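Local structure of hypothetical protein PA3499 (Pseudomonas aeruginosa, 2IG8) at residues V26-V31 and A132-D137; L51-Q56 and K91-R96; Q105-A110 and I136-C141. The protein is of unknown function but belongs to the YjgF-like family of small alpha-beta proteins, here assembled from three copies of the chain. All blocks are in the same frame, centred on the assembly; numbering follows the deposited sequence.

Interaction 1 of 3, residues V26-V31 and A132-D137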
loop_
_atom_site.group_PDB
_atom_site.type_symbol
_atom_site.label_atom_id
_atom_site.label_comp_id
_atom_site.label_asym_id
_atom_site.label_seq_id
_atom_site.Cartn_x
_atom_site.Cartn_y
_atom_site.Cartn_z
ATOM N N VAL B 26 9.630 4.774 -13.592
ATOM C CA VAL B 26 10.656 3.795 -13.273
ATOM C C VAL B 26 10.459 2.667 -14.261
ATOM O O VAL B 26 9.600 1.810 -14.067
ATOM C CB VAL B 26 10.492 3.285 -11.826
ATOM C CG1 VAL B 26 11.450 2.122 -11.549
ATOM C CG2 VAL B 26 10.681 4.441 -10.828
ATOM N N GLY B 27 11.233 2.690 -15.344
ATOM C CA GLY B 27 10.952 1.832 -16.490
ATOM C C GLY B 27 9.616 2.226 -17.103
ATOM O O GLY B 27 9.438 3.359 -17.540
ATOM N N GLU B 28 8.679 1.284 -17.132
ATOM C CA GLU B 28 7.314 1.523 -17.613
ATOM C C GLU B 28 6.365 1.884 -16.464
ATOM O O GLU B 28 5.233 2.280 -16.694
ATOM C CB GLU B 28 6.778 0.281 -18.339
ATOM C CG GLU B 28 7.497 -0.045 -19.653
ATOM C CD GLU B 28 7.305 1.023 -20.728
ATOM O OE1 GLU B 28 6.267 1.705 -20.742
ATOM O OE2 GLU B 28 8.197 1.169 -21.579
ATOM N N GLU B 29 6.830 1.725 -15.233
ATOM C CA GLU B 29 6.001 1.946 -14.050
ATOM C C GLU B 29 5.955 3.422 -13.678
ATOM O O GLU B 29 7.001 4.018 -13.440
ATOM C CB GLU B 29 6.565 1.151 -12.878
ATOM C CG GLU B 29 5.673 1.181 -11.645
ATOM C CD GLU B 29 4.530 0.171 -11.702
ATOM O OE1 GLU B 29 4.646 -0.848 -12.429
ATOM O OE2 GLU B 29 3.550 0.399 -10.973
ATOM N N LEU B 30 4.761 4.014 -13.617
ATOM C CA LEU B 30 4.610 5.389 -13.092
ATOM C C LEU B 30 4.302 5.340 -11.608
ATOM O O LEU B 30 3.191 5.023 -11.197
ATOM C CB LEU B 30 3.535 6.175 -13.817
ATOM C CG LEU B 30 3.553 7.684 -13.508
ATOM C CD1 LEU B 30 4.883 8.310 -13.903
ATOM C CD2 LEU B 30 2.370 8.370 -14.216
ATOM N N VAL B 31 5.317 5.606 -10.815
ATOM C CA VAL B 31 5.209 5.600 -9.372
ATOM C C VAL B 31 4.754 6.986 -8.964
ATOM O O VAL B 31 5.369 7.981 -9.351
ATOM C CB VAL B 31 6.559 5.274 -8.714
ATOM C CG1 VAL B 31 6.435 5.289 -7.186
ATOM C CG2 VAL B 31 7.129 3.923 -9.237
ATOM N N ALA B 132 0.204 2.635 -11.758
ATOM C CA ALA B 132 0.044 2.563 -13.209
ATOM C C ALA B 132 1.323 2.104 -13.916
ATOM O O ALA B 132 2.434 2.237 -13.382
ATOM C CB ALA B 132 -0.400 3.928 -13.766
ATOM N N ARG B 133 1.124 1.532 -15.107
ATOM C CA ARG B 133 2.169 1.149 -16.053
ATOM C C ARG B 133 1.815 1.702 -17.427
ATOM O O ARG B 133 0.684 1.526 -17.878
ATOM C CB ARG B 133 2.171 -0.360 -16.224
ATOM C CG ARG B 133 2.798 -1.109 -15.139
ATOM C CD ARG B 133 2.813 -2.550 -15.511
ATOM N NE ARG B 133 3.831 -2.819 -16.511
ATOM C CZ ARG B 133 5.105 -3.050 -16.217
ATOM N NH1 ARG B 133 5.527 -3.017 -14.950
ATOM N NH2 ARG B 133 5.974 -3.300 -17.189
ATOM N N LEU B 134 2.784 2.295 -18.119
ATOM C CA LEU B 134 2.537 2.904 -19.425
ATOM C C LEU B 134 2.323 1.895 -20.571
ATOM O O LEU B 134 1.892 2.280 -21.663
ATOM C CB LEU B 134 3.693 3.839 -19.781
ATOM C CG LEU B 134 3.925 4.999 -18.804
ATOM C CD1 LEU B 134 5.093 5.858 -19.264
ATOM C CD2 LEU B 134 2.687 5.825 -18.652
ATOM N N ASP B 135 2.601 0.618 -20.318
ATOM C CA ASP B 135 2.549 -0.411 -21.357
ATOM C C ASP B 135 1.331 -1.336 -21.257
ATOM O O ASP B 135 1.336 -2.422 -21.838
ATOM C CB ASP B 135 3.857 -1.211 -21.338
ATOM C CG ASP B 135 4.107 -1.924 -20.019
ATOM O OD1 ASP B 135 3.480 -1.604 -18.994
ATOM O OD2 ASP B 135 4.964 -2.813 -20.003
ATOM N N ILE B 136 0.299 -0.913 -20.515
ATOM C CA ILE B 136 -0.958 -1.648 -20.422
ATOM C C ILE B 136 -2.145 -0.731 -20.705
ATOM O O ILE B 136 -2.035 0.491 -20.591
ATOM C CB ILE B 136 -1.145 -2.310 -19.031
ATOM C CG1 ILE B 136 -1.416 -1.251 -17.946
ATOM C CG2 ILE B 136 0.079 -3.146 -18.676
ATOM C CD1 ILE B 136 -1.761 -1.818 -16.597
ATOM N N ASP B 137 -3.278 -1.323 -21.070
ATOM C CA ASP B 137 -4.549 -0.577 -21.154
ATOM C C ASP B 137 -5.672 -1.465 -20.679
ATOM O O ASP B 137 -6.039 -2.407 -21.367
ATOM C CB ASP B 137 -4.793 -0.088 -22.575
ATOM C CG ASP B 137 -6.051 0.775 -22.712
ATOM O OD1 ASP B 137 -6.846 0.957 -21.747
ATOM O OD2 ASP B 137 -6.241 1.281 -23.834
HETATM O O HOH W 1 2.881 2.717 -10.120
#
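E28 and L134 meet through their backbones where strand 29-36 begins, alongside the last residues of strand 126-133. L134 N donates a nearly straight hydrogen bond to E28 O (2.8 Å, 168°), and that same carbonyl oxygen also takes a CA-H...O contact from R133. One step into the sheet, E29 and R133 form an antiparallel non-hydrogen-bonded pair, so both side chains leave from the same face. L30 N also bonds A132 O (2.9 Å), less straight than the first.

The charged groups form a network of E29, R133 and D135. R133 grips D135 side-on: NE reaches OD1 (2.8 Å) and NH2 reaches OD2 (3.0 Å), the latter in the guanidinium plane. The bend at chi3 (75°) turns the guanidinium back toward D135. Its other terminal nitrogen, NH1, makes only a weak, long salt bridge to E29 OE1 (3.4 Å), with the carboxylate and guanidinium planes 62° apart. The firmer partner of E29 is Y79, whose hydroxyl bonds OE2. A water lies 2.6 Å from both E29 OE2 and L30 O and accepts from A132 N, linking the carboxylate to the backbones of both strands.

Packing is left mostly to E28. Its CB lies over one face of the R133 guanidinium, at 3.8 Å from NH2, while OE1 rests against L134 CB.

V26 and E29 bond each other in both directions around a type II' turn, a tight two-residue beta hairpin between strands 23-26 and 29-36; a type I turn from R133 to I136 carries the chain off the other strand. L30 and A132 point to the opposite face from E29 and R133 and pack on L68 of helix 53-70, whereas R133 lies against Y79 of strand 78-85. D135 OD2 also bonds T2 of the second subunit, placing this sheet end at a subunit interface.

Interaction 2 of 3, residues L51-Q56 and K91-R96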
loop_
_atom_site.group_PDB
_atom_site.type_symbol
_atom_site.label_atom_id
_atom_site.label_comp_id
_atom_site.label_asym_id
_atom_site.label_seq_id
_atom_site.Cartn_x
_atom_site.Cartn_y
_atom_site.Cartn_z
ATOM N N LEU B 51 -15.994 20.901 -0.650
ATOM C CA LEU B 51 -16.178 19.782 -1.581
ATOM C C LEU B 51 -16.482 18.522 -0.818
ATOM O O LEU B 51 -15.733 18.126 0.101
ATOM C CB LEU B 51 -14.925 19.549 -2.402
ATOM C CG LEU B 51 -14.455 20.725 -3.267
ATOM C CD1 LEU B 51 -13.176 20.319 -4.029
ATOM C CD2 LEU B 51 -15.553 21.179 -4.251
ATOM N N ASP B 52 -17.554 17.856 -1.252
ATOM C CA ASP B 52 -17.909 16.555 -0.684
ATOM C C ASP B 52 -17.000 15.447 -1.209
ATOM O O ASP B 52 -16.106 15.697 -2.040
ATOM C CB ASP B 52 -19.411 16.246 -0.893
ATOM C CG ASP B 52 -19.835 16.062 -2.376
ATOM O OD1 ASP B 52 -18.979 15.859 -3.281
ATOM O OD2 ASP B 52 -21.085 16.185 -2.625
ATOM N N ALA B 53 -17.235 14.217 -0.751
ATOM C CA ALA B 53 -16.303 13.114 -1.038
ATOM C C ALA B 53 -16.236 12.779 -2.526
ATOM O O ALA B 53 -15.163 12.506 -3.052
ATOM C CB ALA B 53 -16.685 11.860 -0.239
ATOM N N HIS B 54 -17.396 12.788 -3.192
ATOM C CA HIS B 54 -17.479 12.541 -4.612
ATOM C C HIS B 54 -16.682 13.608 -5.388
ATOM O O HIS B 54 -15.879 13.262 -6.242
ATOM C CB HIS B 54 -18.939 12.559 -5.018
ATOM C CG HIS B 54 -19.198 12.316 -6.467
ATOM N ND1 HIS B 54 -20.473 12.267 -6.974
ATOM C CD2 HIS B 54 -18.381 12.015 -7.503
ATOM C CE1 HIS B 54 -20.420 12.017 -8.274
ATOM N NE2 HIS B 54 -19.161 11.898 -8.623
ATOM N N ALA B 55 -16.921 14.883 -5.084
ATOM C CA ALA B 55 -16.189 15.966 -5.738
ATOM C C ALA B 55 -14.661 15.870 -5.471
ATOM O O ALA B 55 -13.837 16.025 -6.413
ATOM C CB ALA B 55 -16.764 17.364 -5.357
ATOM N N GLN B 56 -14.286 15.599 -4.222
ATOM C CA GLN B 56 -12.889 15.455 -3.883
ATOM C C GLN B 56 -12.263 14.281 -4.648
ATOM O O GLN B 56 -11.153 14.405 -5.162
ATOM C CB GLN B 56 -12.667 15.298 -2.384
ATOM C CG GLN B 56 -12.950 16.575 -1.548
ATOM C CD GLN B 56 -12.388 16.544 -0.153
ATOM O OE1 GLN B 56 -11.368 15.906 0.105
ATOM N NE2 GLN B 56 -13.037 17.299 0.774
ATOM N N LYS B 91 -17.681 5.691 1.119
ATOM C CA LYS B 91 -17.207 4.682 0.158
ATOM C C LYS B 91 -18.010 4.697 -1.127
ATOM O O LYS B 91 -17.440 4.560 -2.202
ATOM C CB LYS B 91 -17.201 3.271 0.776
ATOM C CG LYS B 91 -18.561 2.731 1.155
ATOM C CD LYS B 91 -18.490 1.307 1.738
ATOM C CE LYS B 91 -19.885 0.702 1.840
ATOM N NZ LYS B 91 -20.437 0.403 0.493
ATOM N N ASP B 92 -19.322 4.894 -1.030
ATOM C CA ASP B 92 -20.133 4.861 -2.243
ATOM C C ASP B 92 -19.945 6.115 -3.114
ATOM O O ASP B 92 -20.237 6.085 -4.301
ATOM C CB ASP B 92 -21.591 4.679 -1.918
ATOM C CG ASP B 92 -21.907 3.274 -1.414
ATOM O OD1 ASP B 92 -21.033 2.363 -1.602
ATOM O OD2 ASP B 92 -23.025 3.096 -0.872
ATOM N N ALA B 93 -19.531 7.208 -2.489
ATOM C CA ALA B 93 -19.240 8.460 -3.179
ATOM C C ALA B 93 -17.969 8.277 -4.001
ATOM O O ALA B 93 -17.880 8.791 -5.110
ATOM C CB ALA B 93 -19.094 9.575 -2.209
ATOM N N ILE B 94 -16.970 7.592 -3.440
ATOM C CA ILE B 94 -15.781 7.230 -4.197
ATOM C C ILE B 94 -16.182 6.305 -5.375
ATOM O O ILE B 94 -15.716 6.486 -6.520
ATOM C CB ILE B 94 -14.685 6.601 -3.266
ATOM C CG1 ILE B 94 -13.858 7.651 -2.504
ATOM C CG2 ILE B 94 -13.685 5.863 -4.092
ATOM C CD1 ILE B 94 -14.476 8.814 -1.870
ATOM N N GLY B 95 -17.062 5.343 -5.123
ATOM C CA GLY B 95 -17.615 4.511 -6.213
ATOM C C GLY B 95 -18.208 5.317 -7.374
ATOM O O GLY B 95 -17.887 5.085 -8.549
ATOM N N ARG B 96 -19.007 6.323 -7.047
ATOM C CA ARG B 96 -19.627 7.169 -8.045
ATOM C C ARG B 96 -18.588 7.914 -8.857
ATOM O O ARG B 96 -18.694 7.949 -10.057
ATOM C CB ARG B 96 -20.516 8.205 -7.390
ATOM C CG ARG B 96 -21.909 7.767 -7.180
ATOM C CD ARG B 96 -22.743 8.927 -6.657
ATOM N NE ARG B 96 -24.133 8.528 -6.395
ATOM C CZ ARG B 96 -24.531 7.767 -5.376
ATOM N NH1 ARG B 96 -23.654 7.245 -4.481
ATOM N NH2 ARG B 96 -25.822 7.523 -5.265
#
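The backbones of the two helices come close at H54 and A93, whose CA atoms lie 4.7 Å apart, and no hydrogen bond crosses between segments 51-56 and 91-96. Small side chains permit this approach. The methyl groups of A53 and A93 touch at 3.9 Å between their CB atoms, and A93 CB also rests on the backbone at H54 N (3.8 Å). I94 starts out away from the other helix, but chi1 (-81°) sets CG1 anti to the carbonyl carbon and the chain then bends, bringing CD1 to within 4.1 Å of A53 CB.

H54 has CG anti to the backbone N, which swings the ring across the A93 carbonyl to R96. There R96 CB sits over one face of the imidazole in a CH-pi contact, 4.0 Å from the ring centroid and 13° off the ring normal. The nearest ring atom is CE1, so the methylene lies toward the rim. R96 CD passes outside the ring on its ND1-CE1 side, 4.1 Å from H54 ND1, and the extended chain beyond it leads the guanidinium off, its plane 47° from that of the imidazole. H54 NE2 is held by E100, one helical turn beyond R96, and this bond should fix how the ring is turned.

D52 is the N-cap of helix 53-70: its OD1 accepts from A55 N at 2.9 Å, nearly in line with its C-O bond. Q56 NE2 reaches back to L51 O, and also bonds the E123 carbonyl.

The contact therefore lays the first turn of helix 53-70 against the start of helix 91-101, side by side on one face of the sheet, as in the alpha-beta fold of the YjgF-like family. Beneath them, I94 packs on L113 of strand 110-115 and V126 of strand 126-133, while L51 leans on helix 40-46.

Interaction 3 of 3, residues Q105-A110 and I136-C141; sequences QGTFPA and IDLANC
With chi1 at -55°, T107 sets OG1 beside its own backbone N and CG2 anti to it, so both branches meet C141 CB, which lies 3.3 Å from T107 OG1 and 3.9 Å from T107 CG2. In Q105, chi1 of 68° places CG between the backbone N and the carbonyl carbon, and the extended chain beyond brings the amide alongside L138. NE2 touches L138 CB there and donates to T107 O (2.9 Å, 163°). That bond, nearly in line with the carbonyl and in the amide plane, fixes how the Q105 amide is turned.

L138 fills the middle of the contact. Its CD2 lies 3.6 Å from P109 N and is equally near F108 C, so this methyl packs on the peptide bond as well as on the proline ring. Nearer the start of the loop, Q105 CB meets A139 CB at 4.0 Å.

No direct hydrogen bond crosses, but waters do. One donates to both Q105 OE1 (2.8 Å) and D137 OD1 (2.7 Å). A second is held by T107 OG1 and only weakly by C141 O. D137 OD1 also accepts from A139 N, an Asx turn at the start of the 3-10 segment 138-141, and T107 OG1 bonds D142.

The contact joins the loop between helix 91-101 and strand 110-115 to the C-terminal tail. P109 packs on L78 and L81 of strand 78-85, I136 lies on Y79 of that strand, and the second subunit covers F108 with W20.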
loop_
_atom_site.group_PDB
_atom_site.type_symbol
_atom_site.label_atom_id
_atom_site.label_comp_id
_atom_site.label_asym_id
_atom_site.label_seq_id
_atom_site.Cartn_x
_atom_site.Cartn_y
_atom_site.Cartn_z
ATOM N N GLN B 105 -14.438 2.852 -20.019
ATOM C CA GLN B 105 -13.944 1.475 -20.005
ATOM C C GLN B 105 -14.750 0.640 -19.049
ATOM O O GLN B 105 -15.342 1.163 -18.118
ATOM C CB GLN B 105 -12.437 1.404 -19.651
ATOM C CG GLN B 105 -12.104 1.800 -18.250
ATOM C CD GLN B 105 -10.605 2.069 -18.053
ATOM O OE1 GLN B 105 -10.042 2.946 -18.718
ATOM N NE2 GLN B 105 -9.969 1.334 -17.131
ATOM N N GLY B 106 -14.772 -0.676 -19.291
ATOM C CA GLY B 106 -15.562 -1.593 -18.444
ATOM C C GLY B 106 -14.798 -2.207 -17.293
ATOM O O GLY B 106 -15.380 -2.549 -16.267
ATOM N N THR B 107 -13.486 -2.300 -17.437
ATOM C CA THR B 107 -12.634 -2.936 -16.442
ATOM C C THR B 107 -11.977 -1.887 -15.574
ATOM O O THR B 107 -11.294 -1.004 -16.076
ATOM C CB THR B 107 -11.522 -3.791 -17.096
ATOM O OG1 THR B 107 -12.104 -4.741 -17.982
ATOM C CG2 THR B 107 -10.706 -4.547 -16.004
ATOM N N PHE B 108 -12.204 -1.985 -14.264
ATOM C CA PHE B 108 -11.671 -1.053 -13.300
ATOM C C PHE B 108 -10.363 -1.559 -12.678
ATOM O O PHE B 108 -10.120 -2.782 -12.589
ATOM C CB PHE B 108 -12.699 -0.809 -12.191
ATOM C CG PHE B 108 -13.922 -0.058 -12.631
ATOM C CD1 PHE B 108 -14.033 1.310 -12.408
ATOM C CD2 PHE B 108 -14.980 -0.720 -13.238
ATOM C CE1 PHE B 108 -15.140 2.015 -12.769
ATOM C CE2 PHE B 108 -16.145 -0.001 -13.636
ATOM C CZ PHE B 108 -16.196 1.391 -13.404
ATOM N N PRO B 109 -9.524 -0.629 -12.200
ATOM C CA PRO B 109 -8.385 -1.055 -11.400
ATOM C C PRO B 109 -8.785 -1.861 -10.156
ATOM O O PRO B 109 -9.892 -1.706 -9.636
ATOM C CB PRO B 109 -7.751 0.267 -10.957
ATOM C CG PRO B 109 -8.185 1.262 -11.964
ATOM C CD PRO B 109 -9.561 0.845 -12.360
ATOM N N ALA B 110 -7.861 -2.669 -9.652
ATOM C CA ALA B 110 -8.028 -3.269 -8.334
ATOM C C ALA B 110 -8.047 -2.133 -7.303
ATOM O O ALA B 110 -7.626 -1.021 -7.592
ATOM C CB ALA B 110 -6.895 -4.249 -8.035
ATOM N N ILE B 136 0.299 -0.913 -20.515
ATOM C CA ILE B 136 -0.958 -1.648 -20.422
ATOM C C ILE B 136 -2.145 -0.731 -20.705
ATOM O O ILE B 136 -2.035 0.491 -20.591
ATOM C CB ILE B 136 -1.145 -2.310 -19.031
ATOM C CG1 ILE B 136 -1.416 -1.251 -17.946
ATOM C CG2 ILE B 136 0.079 -3.146 -18.676
ATOM C CD1 ILE B 136 -1.761 -1.818 -16.597
ATOM N N ASP B 137 -3.278 -1.323 -21.070
ATOM C CA ASP B 137 -4.549 -0.577 -21.154
ATOM C C ASP B 137 -5.672 -1.465 -20.679
ATOM O O ASP B 137 -6.039 -2.407 -21.367
ATOM C CB ASP B 137 -4.793 -0.088 -22.575
ATOM C CG ASP B 137 -6.051 0.775 -22.712
ATOM O OD1 ASP B 137 -6.846 0.957 -21.747
ATOM O OD2 ASP B 137 -6.241 1.281 -23.834
ATOM N N LEU B 138 -6.233 -1.165 -19.506
ATOM C CA LEU B 138 -7.254 -2.034 -18.914
ATOM C C LEU B 138 -8.510 -2.211 -19.775
ATOM O O LEU B 138 -9.227 -3.224 -19.646
ATOM C CB LEU B 138 -7.660 -1.564 -17.518
ATOM C CG LEU B 138 -7.085 -2.305 -16.308
ATOM C CD1 LEU B 138 -5.573 -2.314 -16.306
ATOM C CD2 LEU B 138 -7.655 -1.715 -15.026
ATOM N N ALA B 139 -8.792 -1.243 -20.630
ATOM C CA ALA B 139 -9.922 -1.351 -21.558
ATOM C C ALA B 139 -9.827 -2.613 -22.451
ATOM O O ALA B 139 -10.851 -3.163 -22.902
ATOM C CB ALA B 139 -10.020 -0.072 -22.415
ATOM N N ASN B 140 -8.606 -3.089 -22.677
ATOM C CA ASN B 140 -8.394 -4.335 -23.422
ATOM C C ASN B 140 -8.954 -5.586 -22.728
ATOM O O ASN B 140 -9.168 -6.614 -23.384
ATOM C CB ASN B 140 -6.899 -4.536 -23.730
ATOM C CG ASN B 140 -6.375 -3.524 -24.738
ATOM O OD1 ASN B 140 -7.107 -3.097 -25.636
ATOM N ND2 ASN B 140 -5.112 -3.138 -24.597
ATOM N N CYS B 141 -9.202 -5.503 -21.421
ATOM C CA CYS B 141 -9.782 -6.626 -20.673
ATOM C C CYS B 141 -11.278 -6.762 -20.846
ATOM O O CYS B 141 -11.839 -7.810 -20.504
ATOM C CB CYS B 141 -9.524 -6.477 -19.179
ATOM S SG CYS B 141 -7.817 -6.480 -18.758
HETATM O O HOH W 2 -8.728 2.764 -21.228
HETATM O O HOH W 3 -12.769 -7.163 -17.440
#

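Interactions 1 and 3 share I136 and D137: the chain leaves strand 126-133 in interaction 1 and settles against the 105-110 loop in interaction 3, their centres 14 Å apart. Interaction 2 lies on the other side of the chain's centre from interaction 1, with centres 26 Å apart. Interaction 3 is the buried one; the other two are partly buried. Chemistry follows place. The sheet end of interaction 1 combines strand bonding with a charge network, the helix pair of interaction 2 relies on alanines and a histidine face, and interaction 3 joins a loop to a 3-10 turn by apolar packing and bridging waters. All three touch the second subunit.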